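Local coordinates for protein beta-galactosidase (Bacillus circulans subsp. alkalophilus, PDB 3TTS) that probably hydrolyses terminal non-reducing beta-D-galactose residues of beta-galactosides, and assembles as a trimer with a TIM-barrel domain in each subunit, at residues E639-A644 with S659-I664; M461-P466 with G489-N494; G467-V472 with P503-N508; K131-Y136 with D238-W243. One frame throughout, in Å; residues are numbered along the deposited sequence.

Overall arrangement
Along the chain the barrel contact comes first: contact 4 joins helices 119-136 and 215-243, which flank strand 142-146 in the closed eight-stranded parallel barrel. Contacts 2 and 3 follow within the trimerisation domain. Their segments alternate in sequence, their centres lie about 9 Å apart, and they touch, V464 packing on E505 and L506, so that together they join the loops and the helix that follow strands 455-458 and 481-485 of one mixed sheet. Contact 1, a small antiparallel pair in the C-terminal domain, comes last. Its centre is about 45 to 52 Å from the centres of the others. The contacts thus sample three family domains of the chain, and contact 2 alone reaches a second subunit.

Contact 1. Residues E639-A644 with S659-I664; sequences EMTFDA and SGQATI
I664, F642 and A662 lie on one face of a two-stranded antiparallel ribbon in the C-terminal domain, where strand 640-643 runs against strand 661-664. Backbone bonds join M640 to I664 and F642 to A662 in both directions; F642 N to A662 O measures 2.8 Å. I664 is branched at CB, as suits an extended strand, and its CG2 stands between backbone N and carbonyl carbon (CG1 anti to N, chi1 -171°), which sets this methyl 3.6 Å from M640 CB. The F642 ring takes the same narrow slot on its own CA, with chi1 63°, and is thereby held close to the neighbouring strand: A662 CB lies over one face toward the rim, 4.3 Å from CZ, while I664 CB meets the ring edge near its plane, 4.4 Å from CE1. The short alanine side chain suits a place beside so large a ring. F642 and I664 continue onto V632 and M670, seating the ribbon's apolar face on the neighbouring sheet, whereas T641 and T663 meet on the exposed face through their CG2 methyls. Just before strand 661-664, G660 has positive phi, which favours glycine, and its O accepts A644 N at 2.8 Å, the donor standing 40° above the carbonyl plane.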
loop_
_atom_site.group_PDB
_atom_site.type_symbol
_atom_site.label_atom_id
_atom_site.label_comp_id
_atom_site.label_asym_id
_atom_site.label_seq_id
_atom_site.Cartn_x
_atom_site.Cartn_y
_atom_site.Cartn_z
ATOM N N GLU A 639 5.104 -23.003 35.961
ATOM C CA GLU A 639 4.273 -23.247 37.136
ATOM C C GLU A 639 4.054 -21.937 37.909
ATOM O O GLU A 639 4.871 -21.023 37.852
ATOM C CB GLU A 639 4.962 -24.265 38.041
ATOM C CG GLU A 639 4.044 -25.070 38.948
ATOM C CD GLU A 639 4.814 -26.098 39.775
ATOM O OE1 GLU A 639 4.201 -27.107 40.203
ATOM O OE2 GLU A 639 6.034 -25.892 39.993
ATOM N N MET A 640 2.953 -21.843 38.638
ATOM C CA MET A 640 2.661 -20.628 39.380
ATOM C C MET A 640 1.971 -21.032 40.674
ATOM O O MET A 640 1.324 -22.080 40.733
ATOM C CB MET A 640 1.750 -19.724 38.547
ATOM C CG MET A 640 2.210 -18.289 38.434
ATOM S SD MET A 640 3.718 -18.081 37.476
ATOM C CE MET A 640 3.913 -16.309 37.528
ATOM N N THR A 641 2.113 -20.221 41.716
ATOM C CA THR A 641 1.439 -20.517 42.979
ATOM C C THR A 641 0.691 -19.278 43.481
ATOM O O THR A 641 1.150 -18.147 43.302
ATOM C CB THR A 641 2.432 -21.062 44.061
ATOM O OG1 THR A 641 3.084 -19.974 44.712
ATOM C CG2 THR A 641 3.503 -21.962 43.435
ATOM N N PHE A 642 -0.472 -19.487 44.085
ATOM C CA PHE A 642 -1.293 -18.375 44.547
ATOM C C PHE A 642 -2.065 -18.798 45.771
ATOM O O PHE A 642 -2.082 -19.970 46.127
ATOM C CB PHE A 642 -2.285 -17.927 43.462
ATOM C CG PHE A 642 -3.292 -18.983 43.087
ATOM C CD1 PHE A 642 -2.963 -19.987 42.190
ATOM C CD2 PHE A 642 -4.558 -18.978 43.639
ATOM C CE1 PHE A 642 -3.875 -20.964 41.850
ATOM C CE2 PHE A 642 -5.478 -19.950 43.304
ATOM C CZ PHE A 642 -5.139 -20.949 42.408
ATOM N N ASP A 643 -2.717 -17.829 46.400
ATOM C CA ASP A 643 -3.558 -18.088 47.551
ATOM C C ASP A 643 -4.999 -18.292 47.088
ATOM O O ASP A 643 -5.649 -17.351 46.633
ATOM C CB ASP A 643 -3.464 -16.914 48.530
ATOM C CG ASP A 643 -4.199 -17.172 49.838
ATOM O OD1 ASP A 643 -4.463 -18.354 50.173
ATOM O OD2 ASP A 643 -4.504 -16.179 50.536
ATOM N N ALA A 644 -5.493 -19.522 47.212
ATOM C CA ALA A 644 -6.804 -19.882 46.675
ATOM C C ALA A 644 -7.940 -19.550 47.621
ATOM O O ALA A 644 -9.107 -19.818 47.323
ATOM C CB ALA A 644 -6.842 -21.357 46.334
ATOM N N SER A 659 -6.936 -25.490 49.361
ATOM C CA SER A 659 -7.001 -24.538 50.467
ATOM C C SER A 659 -5.683 -23.787 50.569
ATOM O O SER A 659 -4.608 -24.371 50.399
ATOM C CB SER A 659 -7.291 -25.270 51.781
ATOM O OG SER A 659 -7.950 -24.423 52.707
ATOM N N GLY A 660 -5.762 -22.490 50.842
ATOM C CA GLY A 660 -4.564 -21.695 51.031
ATOM C C GLY A 660 -3.718 -21.669 49.778
ATOM O O GLY A 660 -4.257 -21.539 48.682
ATOM N N GLN A 661 -2.401 -21.790 49.932
ATOM C CA GLN A 661 -1.496 -21.779 48.785
ATOM C C GLN A 661 -1.764 -22.981 47.889
ATOM O O GLN A 661 -1.920 -24.107 48.366
ATOM C CB GLN A 661 -0.026 -21.777 49.225
ATOM C CG GLN A 661 0.445 -20.490 49.902
ATOM C CD GLN A 661 0.698 -19.351 48.923
ATOM O OE1 GLN A 661 1.312 -19.544 47.868
ATOM N NE2 GLN A 661 0.225 -18.154 49.270
ATOM N N ALA A 662 -1.830 -22.723 46.586
ATOM C CA ALA A 662 -1.999 -23.767 45.594
ATOM C C ALA A 662 -1.085 -23.423 44.437
ATOM O O ALA A 662 -0.803 -22.242 44.192
ATOM C CB ALA A 662 -3.444 -23.843 45.134
ATOM N N THR A 663 -0.597 -24.450 43.748
ATOM C CA THR A 663 0.243 -24.235 42.585
ATOM C C THR A 663 -0.522 -24.668 41.346
ATOM O O THR A 663 -1.216 -25.687 41.351
ATOM C CB THR A 663 1.561 -25.027 42.653
ATOM O OG1 THR A 663 1.297 -26.401 42.354
ATOM C CG2 THR A 663 2.196 -24.922 44.036
ATOM N N ILE A 664 -0.410 -23.875 40.290
ATOM C CA ILE A 664 -1.032 -24.220 39.020
ATOM C C ILE A 664 0.048 -24.513 37.985
ATOM O O ILE A 664 1.014 -23.753 37.844
ATOM C CB ILE A 664 -1.979 -23.110 38.545
ATOM C CG1 ILE A 664 -2.792 -23.583 37.336
ATOM C CG2 ILE A 664 -1.195 -21.820 38.278
ATOM C CD1 ILE A 664 -4.146 -22.895 37.180
#

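Contact 2. Residues M461-P466 with G489-N494; sequences MYMVKP and GIVNEN
Y462 turns one ring face to V491, whose CG2 sits 3.9 Å from the ring centroid and 29° off its normal, a CH-pi contact. Two torsions make it: the tyrosine ring swings anti to its own backbone nitrogen (chi1 162°), and V491 has CG2 between its N and carbonyl carbon, turned to the ring, leaving CG1 3.5 Å from Y462 OH. I490 crosses the tyrosine at about a right angle, its CB 3.7 Å from CD1, and F487 stacks on the same ring. A flat residue with a polar tip suits this place, because the hydroxyl emerges beyond the aliphatic packing to bond D495 of its own chain and Y357 of the second subunit. With an alanine here, V491 and I490 would probably lose the surface they pack on, and D495 and the neighbouring subunit's Y357 a shared hydroxyl partner. M463 takes a different course: its unbranched chain runs straight to SD and bends there, bringing CE to 3.6 Å from N492 O. V464 lays CG2 on G489 CA at 3.7 Å, where the glycine, at positive phi, offers bare backbone. The main chains bond as well: V491 N to Y462 O at 3.1 Å, almost straight, V464 N to V491 O, and G489 N to M461 O. Y462, I490 and V491 take part in the interface with the second subunit. The two loops follow neighbouring parallel strands of the mixed sheet, 455-458 and 481-485, consistent with the glutaminase-I-like alpha/beta fold of the trimerisation domain.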
loop_
_atom_site.group_PDB
_atom_site.type_symbol
_atom_site.label_atom_id
_atom_site.label_comp_id
_atom_site.label_asym_id
_atom_site.label_seq_id
_atom_site.Cartn_x
_atom_site.Cartn_y
_atom_site.Cartn_z
ATOM N N MET A 461 -17.243 7.504 24.741
ATOM C CA MET A 461 -18.663 7.433 24.396
ATOM C C MET A 461 -18.988 8.626 23.521
ATOM O O MET A 461 -19.760 9.510 23.897
ATOM C CB MET A 461 -19.545 7.402 25.647
ATOM C CG MET A 461 -21.016 7.013 25.384
ATOM S SD MET A 461 -21.226 5.611 24.242
ATOM C CE MET A 461 -20.291 4.311 25.054
ATOM N N TYR A 462 -18.364 8.625 22.347
ATOM C CA TYR A 462 -18.410 9.713 21.390
ATOM C C TYR A 462 -19.832 9.993 20.908
ATOM O O TYR A 462 -20.253 11.153 20.809
ATOM C CB TYR A 462 -17.445 9.406 20.232
ATOM C CG TYR A 462 -17.655 10.185 18.954
ATOM C CD1 TYR A 462 -17.110 11.456 18.788
ATOM C CD2 TYR A 462 -18.375 9.627 17.891
ATOM C CE1 TYR A 462 -17.301 12.175 17.591
ATOM C CE2 TYR A 462 -18.581 10.331 16.704
ATOM C CZ TYR A 462 -18.041 11.606 16.557
ATOM O OH TYR A 462 -18.243 12.292 15.381
ATOM N N MET A 463 -20.581 8.936 20.626
ATOM C CA MET A 463 -21.971 9.102 20.235
ATOM C C MET A 463 -22.859 8.813 21.424
ATOM O O MET A 463 -22.684 7.821 22.112
ATOM C CB MET A 463 -22.328 8.178 19.073
ATOM C CG MET A 463 -23.828 8.105 18.792
ATOM S SD MET A 463 -24.232 6.900 17.528
ATOM C CE MET A 463 -23.501 7.648 16.062
ATOM N N VAL A 464 -23.816 9.690 21.667
ATOM C CA VAL A 464 -24.728 9.532 22.790
ATOM C C VAL A 464 -26.140 9.460 22.247
ATOM O O VAL A 464 -26.590 10.372 21.554
ATOM C CB VAL A 464 -24.576 10.698 23.804
ATOM C CG1 VAL A 464 -25.806 10.820 24.694
ATOM C CG2 VAL A 464 -23.322 10.500 24.630
ATOM N N LYS A 465 -26.816 8.358 22.558
ATOM C CA LYS A 465 -28.102 8.014 21.964
ATOM C C LYS A 465 -29.251 8.405 22.881
ATOM O O LYS A 465 -29.061 8.566 24.086
ATOM C CB LYS A 465 -28.173 6.499 21.704
ATOM C CG LYS A 465 -27.165 5.976 20.701
ATOM C CD LYS A 465 -27.327 4.469 20.498
ATOM C CE LYS A 465 -26.126 3.864 19.787
ATOM N NZ LYS A 465 -26.311 2.409 19.570
ATOM N N PRO A 466 -30.461 8.520 22.318
ATOM C CA PRO A 466 -31.633 8.877 23.128
ATOM C C PRO A 466 -31.776 8.017 24.384
ATOM O O PRO A 466 -31.683 6.792 24.314
ATOM C CB PRO A 466 -32.800 8.632 22.169
ATOM C CG PRO A 466 -32.199 8.893 20.809
ATOM C CD PRO A 466 -30.809 8.330 20.897
ATOM N N GLY A 489 -19.601 12.289 24.412
ATOM C CA GLY A 489 -20.738 13.195 24.422
ATOM C C GLY A 489 -20.683 14.230 23.313
ATOM O O GLY A 489 -21.269 15.308 23.440
ATOM N N ILE A 490 -19.990 13.898 22.222
ATOM C CA ILE A 490 -19.801 14.820 21.102
ATOM C C ILE A 490 -20.980 14.876 20.121
ATOM O O ILE A 490 -21.402 15.963 19.708
ATOM C CB ILE A 490 -18.512 14.497 20.316
ATOM C CG1 ILE A 490 -17.318 14.369 21.274
ATOM C CG2 ILE A 490 -18.259 15.557 19.253
ATOM C CD1 ILE A 490 -17.154 15.574 22.229
ATOM N N VAL A 491 -21.520 13.720 19.747
ATOM C CA VAL A 491 -22.574 13.704 18.729
ATOM C C VAL A 491 -23.806 12.931 19.147
ATOM O O VAL A 491 -23.807 12.246 20.169
ATOM C CB VAL A 491 -22.081 13.128 17.374
ATOM C CG1 VAL A 491 -20.947 14.005 16.775
ATOM C CG2 VAL A 491 -21.650 11.670 17.527
ATOM N N ASN A 492 -24.854 13.050 18.337
ATOM C CA ASN A 492 -26.047 12.235 18.479
ATOM C C ASN A 492 -26.011 11.061 17.499
ATOM O O ASN A 492 -24.989 10.802 16.864
ATOM C CB ASN A 492 -27.303 13.084 18.284
ATOM C CG ASN A 492 -27.569 13.447 16.813
ATOM O OD1 ASN A 492 -26.747 13.207 15.915
ATOM N ND2 ASN A 492 -28.734 14.036 16.570
ATOM N N GLU A 493 -27.133 10.365 17.375
ATOM C CA GLU A 493 -27.233 9.145 16.572
ATOM C C GLU A 493 -27.005 9.392 15.076
ATOM O O GLU A 493 -26.799 8.449 14.309
ATOM C CB GLU A 493 -28.620 8.558 16.786
ATOM C CG GLU A 493 -29.536 9.632 17.397
ATOM C CD GLU A 493 -30.967 9.553 16.923
ATOM O OE1 GLU A 493 -31.320 8.547 16.260
ATOM O OE2 GLU A 493 -31.737 10.497 17.225
ATOM N N ASN A 494 -27.055 10.652 14.657
ATOM C CA ASN A 494 -26.852 10.969 13.251
ATOM C C ASN A 494 -25.480 11.524 12.943
ATOM O O ASN A 494 -25.207 11.969 11.829
ATOM C CB ASN A 494 -27.945 11.901 12.748
ATOM C CG ASN A 494 -29.186 11.141 12.331
ATOM O OD1 ASN A 494 -29.103 10.166 11.571
ATOM N ND2 ASN A 494 -30.334 11.552 12.843
#

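Contact 3. Residues G467-V472 with P503-N508; sequences GFAERV and PGELRN
Apolar packing, with one water bridge, joins A469 and its neighbours at the start of helix 468-477 to E505 and L506, near the start of helix 507-510 in the trimerisation domain. L506 points a single methyl, CD2, at the helix: it lies 4.2 Å from F468 CE2 and 4.4 Å from A469 CB, with V472 CG2 slightly farther off. The branched leucine suits this buried place, one methyl lying among three apolar neighbours and CD1 turned to V464. A small residue suits position 469, where CB already rests 3.6 Å from E505 O and 3.8 Å from E505 CB. Helix 468-477 links the parallel strands 455-458 and 481-485, neighbours in one sheet, as a beta-alpha-beta unit, and segment 503-508 packs against the first turn of that helix. G467 is the N-cap, at backbone angles where a CB would jam against the preceding carbonyl, hence glycine. A469 N, in that first turn, gives its hydrogen to a water at 3.1 Å, which in turn donates to E505 OE1 at 2.6 Å. The glutamate is extended beyond CG, which lets the carboxylate reach the water, and its negative charge would probably be favoured beside the positive end of the helix dipole.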
loop_
_atom_site.group_PDB
_atom_site.type_symbol
_atom_site.label_atom_id
_atom_site.label_comp_id
_atom_site.label_asym_id
_atom_site.label_seq_id
_atom_site.Cartn_x
_atom_site.Cartn_y
_atom_site.Cartn_z
ATOM N N GLY A 467 -31.985 8.667 25.522
ATOM C CA GLY A 467 -32.211 7.971 26.771
ATOM C C GLY A 467 -30.947 7.642 27.535
ATOM O O GLY A 467 -31.002 7.343 28.727
ATOM N N PHE A 468 -29.805 7.695 26.858
ATOM C CA PHE A 468 -28.540 7.325 27.488
ATOM C C PHE A 468 -28.183 8.248 28.662
ATOM O O PHE A 468 -28.041 7.790 29.797
ATOM C CB PHE A 468 -27.408 7.313 26.458
ATOM C CG PHE A 468 -26.085 6.862 27.012
ATOM C CD1 PHE A 468 -25.807 5.506 27.177
ATOM C CD2 PHE A 468 -25.115 7.789 27.366
ATOM C CE1 PHE A 468 -24.587 5.090 27.684
ATOM C CE2 PHE A 468 -23.883 7.378 27.883
ATOM C CZ PHE A 468 -23.617 6.030 28.033
ATOM N N ALA A 469 -28.030 9.542 28.383
ATOM C CA ALA A 469 -27.735 10.515 29.428
ATOM C C ALA A 469 -28.641 10.362 30.655
ATOM O O ALA A 469 -28.173 10.360 31.795
ATOM C CB ALA A 469 -27.835 11.929 28.874
ATOM N N GLU A 470 -29.942 10.243 30.424
ATOM C CA GLU A 470 -30.867 10.111 31.532
ATOM C C GLU A 470 -30.628 8.809 32.316
ATOM O O GLU A 470 -30.737 8.768 33.544
ATOM C CB GLU A 470 -32.302 10.188 31.026
ATOM C CG GLU A 470 -33.318 9.543 31.957
ATOM C CD GLU A 470 -34.633 10.296 31.987
ATOM O OE1 GLU A 470 -34.834 11.171 31.104
ATOM O OE2 GLU A 470 -35.452 10.019 32.899
ATOM N N ARG A 471 -30.292 7.748 31.598
ATOM C CA ARG A 471 -30.122 6.443 32.218
ATOM C C ARG A 471 -28.875 6.437 33.109
ATOM O O ARG A 471 -28.858 5.802 34.165
ATOM C CB ARG A 471 -30.062 5.363 31.131
ATOM C CG ARG A 471 -30.518 3.979 31.562
ATOM C CD ARG A 471 -30.926 3.084 30.365
ATOM N NE ARG A 471 -29.981 3.130 29.247
ATOM C CZ ARG A 471 -30.247 3.687 28.067
ATOM N NH1 ARG A 471 -31.438 4.230 27.834
ATOM N NH2 ARG A 471 -29.328 3.694 27.107
ATOM N N VAL A 472 -27.831 7.157 32.707
ATOM C CA VAL A 472 -26.625 7.163 33.524
ATOM C C VAL A 472 -26.718 8.181 34.655
ATOM O O VAL A 472 -26.109 7.999 35.708
ATOM C CB VAL A 472 -25.301 7.311 32.706
ATOM C CG1 VAL A 472 -25.542 7.102 31.223
ATOM C CG2 VAL A 472 -24.610 8.635 32.995
ATOM N N PRO A 503 -19.061 17.822 27.163
ATOM C CA PRO A 503 -19.596 16.638 26.489
ATOM C C PRO A 503 -21.119 16.632 26.464
ATOM O O PRO A 503 -21.754 15.627 26.814
ATOM C CB PRO A 503 -19.087 15.500 27.372
ATOM C CG PRO A 503 -19.165 16.094 28.759
ATOM C CD PRO A 503 -18.871 17.580 28.605
ATOM N N GLY A 504 -21.691 17.764 26.066
ATOM C CA GLY A 504 -23.095 17.844 25.736
ATOM C C GLY A 504 -24.015 17.240 26.770
ATOM O O GLY A 504 -24.032 17.664 27.924
ATOM N N GLU A 505 -24.792 16.250 26.355
ATOM C CA GLU A 505 -25.765 15.634 27.242
ATOM C C GLU A 505 -25.122 15.065 28.514
ATOM O O GLU A 505 -25.804 14.852 29.504
ATOM C CB GLU A 505 -26.528 14.544 26.507
ATOM C CG GLU A 505 -27.099 14.988 25.178
ATOM C CD GLU A 505 -27.943 13.909 24.549
ATOM O OE1 GLU A 505 -28.972 13.537 25.162
ATOM O OE2 GLU A 505 -27.561 13.415 23.461
ATOM N N LEU A 506 -23.815 14.824 28.483
ATOM C CA LEU A 506 -23.113 14.291 29.649
ATOM C C LEU A 506 -22.500 15.384 30.537
ATOM O O LEU A 506 -22.031 15.105 31.640
ATOM C CB LEU A 506 -22.055 13.284 29.202
ATOM C CG LEU A 506 -22.675 12.042 28.545
ATOM C CD1 LEU A 506 -21.608 11.162 27.918
ATOM C CD2 LEU A 506 -23.535 11.249 29.547
ATOM N N ARG A 507 -22.529 16.622 30.045
ATOM C CA ARG A 507 -21.954 17.798 30.721
ATOM C C ARG A 507 -22.417 17.949 32.175
ATOM O O ARG A 507 -21.634 18.272 33.056
ATOM C CB ARG A 507 -22.319 19.046 29.909
ATOM C CG ARG A 507 -21.720 20.394 30.299
ATOM C CD ARG A 507 -21.871 21.278 29.055
ATOM N NE ARG A 507 -21.826 22.723 29.263
ATOM C CZ ARG A 507 -20.871 23.336 29.935
ATOM N NH1 ARG A 507 -19.911 22.606 30.477
ATOM N NH2 ARG A 507 -20.878 24.657 30.077
ATOM N N ASN A 508 -23.694 17.704 32.424
ATOM C CA ASN A 508 -24.235 17.839 33.768
ATOM C C ASN A 508 -23.653 16.789 34.725
ATOM O O ASN A 508 -23.112 17.123 35.779
ATOM C CB ASN A 508 -25.769 17.765 33.720
ATOM C CG ASN A 508 -26.412 17.899 35.085
ATOM O OD1 ASN A 508 -26.024 18.744 35.889
ATOM N ND2 ASN A 508 -27.405 17.063 35.352
HETATM O O HOH W 1 -29.073 10.990 25.797
#

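Contact 4. Residues K131-Y136 with D238-W243; sequences KLAERY and DELKRW
E134 and W243 lie side by side where two neighbouring helices of the TIM barrel, 119-136 and 215-243, run nearly parallel. The short segments are inclined by 16° and their axes come within 8.2 Å. Such closeness needs a small residue, and A133 supplies it: its CB meets W243 CB at 3.7 Å and L240 CD2 at 3.9 Å. L240 carries CG anti to its carbonyl carbon, and from there CD2 reaches across to the alanine; both residues also rest on W145 of strand 142-146, so the helix pair is backed by the barrel wall. W243 repeats the first torsion of L240, which lays the indole along the groove with one face toward helix 119-136. E134 answers with an extended chain, CG opposite its backbone N (chi1 167°). Its CB stands above the centre of the six-membered ring, 3.5 Å from the centroid, a CH-pi contact, and the rest of the chain follows the ring outward. A glutamate suits this rim, giving aliphatic carbons to the indole and a carboxylate to the exposed edge. A serine in place of W243 would probably leave a gap beside A133 and take from the E134 chain the flat surface that fixes it. R242, salt-bridged to E239 OE2 through NH1 at 2.8 Å, has W243 NE1 3.8 Å above its guanidinium plane. Farther out along the glutamate, E134 OE1 lies 3.7 Å from W243 CH2, with the carboxylate only 13° from the indole plane.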
loop_
_atom_site.group_PDB
_atom_site.type_symbol
_atom_site.label_atom_id
_atom_site.label_comp_id
_atom_site.label_asym_id
_atom_site.label_seq_id
_atom_site.Cartn_x
_atom_site.Cartn_y
_atom_site.Cartn_z
ATOM N N LYS A 131 -37.144 -26.383 3.351
ATOM C CA LYS A 131 -37.157 -27.783 2.951
ATOM C C LYS A 131 -36.352 -28.622 3.923
ATOM O O LYS A 131 -36.721 -29.748 4.246
ATOM C CB LYS A 131 -36.630 -27.956 1.524
ATOM C CG LYS A 131 -37.604 -27.482 0.461
ATOM C CD LYS A 131 -37.363 -28.115 -0.911
ATOM C CE LYS A 131 -38.613 -27.920 -1.751
ATOM N NZ LYS A 131 -38.802 -29.001 -2.733
ATOM N N LEU A 132 -35.249 -28.065 4.389
ATOM C CA LEU A 132 -34.431 -28.727 5.389
ATOM C C LEU A 132 -35.239 -28.940 6.677
ATOM O O LEU A 132 -35.247 -30.044 7.244
ATOM C CB LEU A 132 -33.165 -27.909 5.666
ATOM C CG LEU A 132 -32.020 -28.082 4.658
ATOM C CD1 LEU A 132 -30.924 -27.040 4.864
ATOM C CD2 LEU A 132 -31.450 -29.484 4.755
ATOM N N ALA A 133 -35.922 -27.885 7.119
ATOM C CA ALA A 133 -36.692 -27.934 8.357
ATOM C C ALA A 133 -37.876 -28.893 8.254
ATOM O O ALA A 133 -38.101 -29.698 9.156
ATOM C CB ALA A 133 -37.163 -26.533 8.768
ATOM N N GLU A 134 -38.630 -28.805 7.160
ATOM C CA GLU A 134 -39.775 -29.686 6.956
ATOM C C GLU A 134 -39.335 -31.147 6.878
ATOM O O GLU A 134 -40.019 -32.033 7.389
ATOM C CB GLU A 134 -40.540 -29.306 5.688
ATOM C CG GLU A 134 -41.550 -30.360 5.236
ATOM C CD GLU A 134 -42.198 -30.025 3.905
ATOM O OE1 GLU A 134 -43.298 -30.550 3.615
ATOM O OE2 GLU A 134 -41.606 -29.237 3.139
ATOM N N ARG A 135 -38.191 -31.400 6.251
ATOM C CA ARG A 135 -37.694 -32.772 6.127
ATOM C C ARG A 135 -37.247 -33.366 7.463
ATOM O O ARG A 135 -37.549 -34.514 7.780
ATOM C CB ARG A 135 -36.534 -32.846 5.149
ATOM C CG ARG A 135 -36.113 -34.265 4.825
ATOM C CD ARG A 135 -34.894 -34.299 3.913
ATOM N NE ARG A 135 -34.620 -35.653 3.451
ATOM C CZ ARG A 135 -35.169 -36.196 2.364
ATOM N NH1 ARG A 135 -36.021 -35.497 1.622
ATOM N NH2 ARG A 135 -34.860 -37.436 2.013
ATOM N N TYR A 136 -36.520 -32.588 8.250
ATOM C CA TYR A 136 -35.953 -33.132 9.467
ATOM C C TYR A 136 -36.704 -32.723 10.736
ATOM O O TYR A 136 -36.178 -32.869 11.831
ATOM C CB TYR A 136 -34.477 -32.750 9.557
ATOM C CG TYR A 136 -33.661 -33.284 8.397
ATOM C CD1 TYR A 136 -33.510 -34.654 8.196
ATOM C CD2 TYR A 136 -33.051 -32.420 7.503
ATOM C CE1 TYR A 136 -32.768 -35.137 7.138
ATOM C CE2 TYR A 136 -32.327 -32.887 6.450
ATOM C CZ TYR A 136 -32.176 -34.240 6.270
ATOM O OH TYR A 136 -31.429 -34.687 5.206
ATOM N N ASP A 238 -37.264 -17.560 10.589
ATOM C CA ASP A 238 -38.722 -17.669 10.573
ATOM C C ASP A 238 -39.203 -18.908 9.798
ATOM O O ASP A 238 -40.176 -19.549 10.186
ATOM C CB ASP A 238 -39.358 -16.388 10.015
ATOM C CG ASP A 238 -39.243 -15.204 10.978
ATOM O OD1 ASP A 238 -38.875 -15.414 12.167
ATOM O OD2 ASP A 238 -39.541 -14.063 10.547
ATOM N N GLU A 239 -38.517 -19.245 8.709
ATOM C CA GLU A 239 -38.858 -20.434 7.947
ATOM C C GLU A 239 -38.550 -21.710 8.736
ATOM O O GLU A 239 -39.349 -22.645 8.751
ATOM C CB GLU A 239 -38.127 -20.448 6.609
ATOM C CG GLU A 239 -38.774 -21.348 5.601
ATOM C CD GLU A 239 -40.229 -20.997 5.391
ATOM O OE1 GLU A 239 -40.508 -19.798 5.168
ATOM O OE2 GLU A 239 -41.086 -21.908 5.465
ATOM N N LEU A 240 -37.394 -21.747 9.393
ATOM C CA LEU A 240 -37.042 -22.887 10.223
ATOM C C LEU A 240 -38.068 -23.052 11.346
ATOM O O LEU A 240 -38.553 -24.152 11.603
ATOM C CB LEU A 240 -35.638 -22.721 10.814
ATOM C CG LEU A 240 -34.468 -22.586 9.831
ATOM C CD1 LEU A 240 -33.210 -22.219 10.576
ATOM C CD2 LEU A 240 -34.264 -23.872 9.021
ATOM N N LYS A 241 -38.405 -21.948 12.001
ATOM C CA LYS A 241 -39.312 -21.985 13.147
ATOM C C LYS A 241 -40.776 -22.331 12.810
ATOM O O LYS A 241 -41.525 -22.777 13.674
ATOM C CB LYS A 241 -39.175 -20.707 13.981
ATOM C CG LYS A 241 -37.885 -20.707 14.825
ATOM C CD LYS A 241 -37.850 -19.580 15.861
ATOM C CE LYS A 241 -36.761 -19.840 16.917
ATOM N NZ LYS A 241 -36.811 -21.266 17.437
ATOM N N ARG A 242 -41.155 -22.160 11.548
ATOM C CA ARG A 242 -42.441 -22.640 11.047
ATOM C C ARG A 242 -42.597 -24.155 11.198
ATOM O O ARG A 242 -43.698 -24.641 11.465
ATOM C CB ARG A 242 -42.618 -22.278 9.573
ATOM C CG ARG A 242 -43.535 -21.092 9.320
ATOM C CD ARG A 242 -43.900 -21.018 7.854
ATOM N NE ARG A 242 -44.409 -22.311 7.423
ATOM C CZ ARG A 242 -44.410 -22.748 6.168
ATOM N NH1 ARG A 242 -43.921 -21.993 5.190
ATOM N NH2 ARG A 242 -44.902 -23.950 5.897
ATOM N N TRP A 243 -41.497 -24.886 11.021
ATOM C CA TRP A 243 -41.515 -26.349 11.062
ATOM C C TRP A 243 -41.005 -26.925 12.381
ATOM O O TRP A 243 -41.438 -27.989 12.806
ATOM C CB TRP A 243 -40.676 -26.922 9.919
ATOM C CG TRP A 243 -41.187 -26.549 8.576
ATOM C CD1 TRP A 243 -40.741 -25.537 7.783
ATOM C CD2 TRP A 243 -42.253 -27.174 7.869
ATOM N NE1 TRP A 243 -41.461 -25.491 6.621
ATOM C CE2 TRP A 243 -42.398 -26.488 6.645
ATOM C CE3 TRP A 243 -43.111 -28.243 8.153
ATOM C CZ2 TRP A 243 -43.358 -26.845 5.697
ATOM C CZ3 TRP A 243 -44.066 -28.597 7.208
ATOM C CH2 TRP A 243 -44.180 -27.899 5.997
#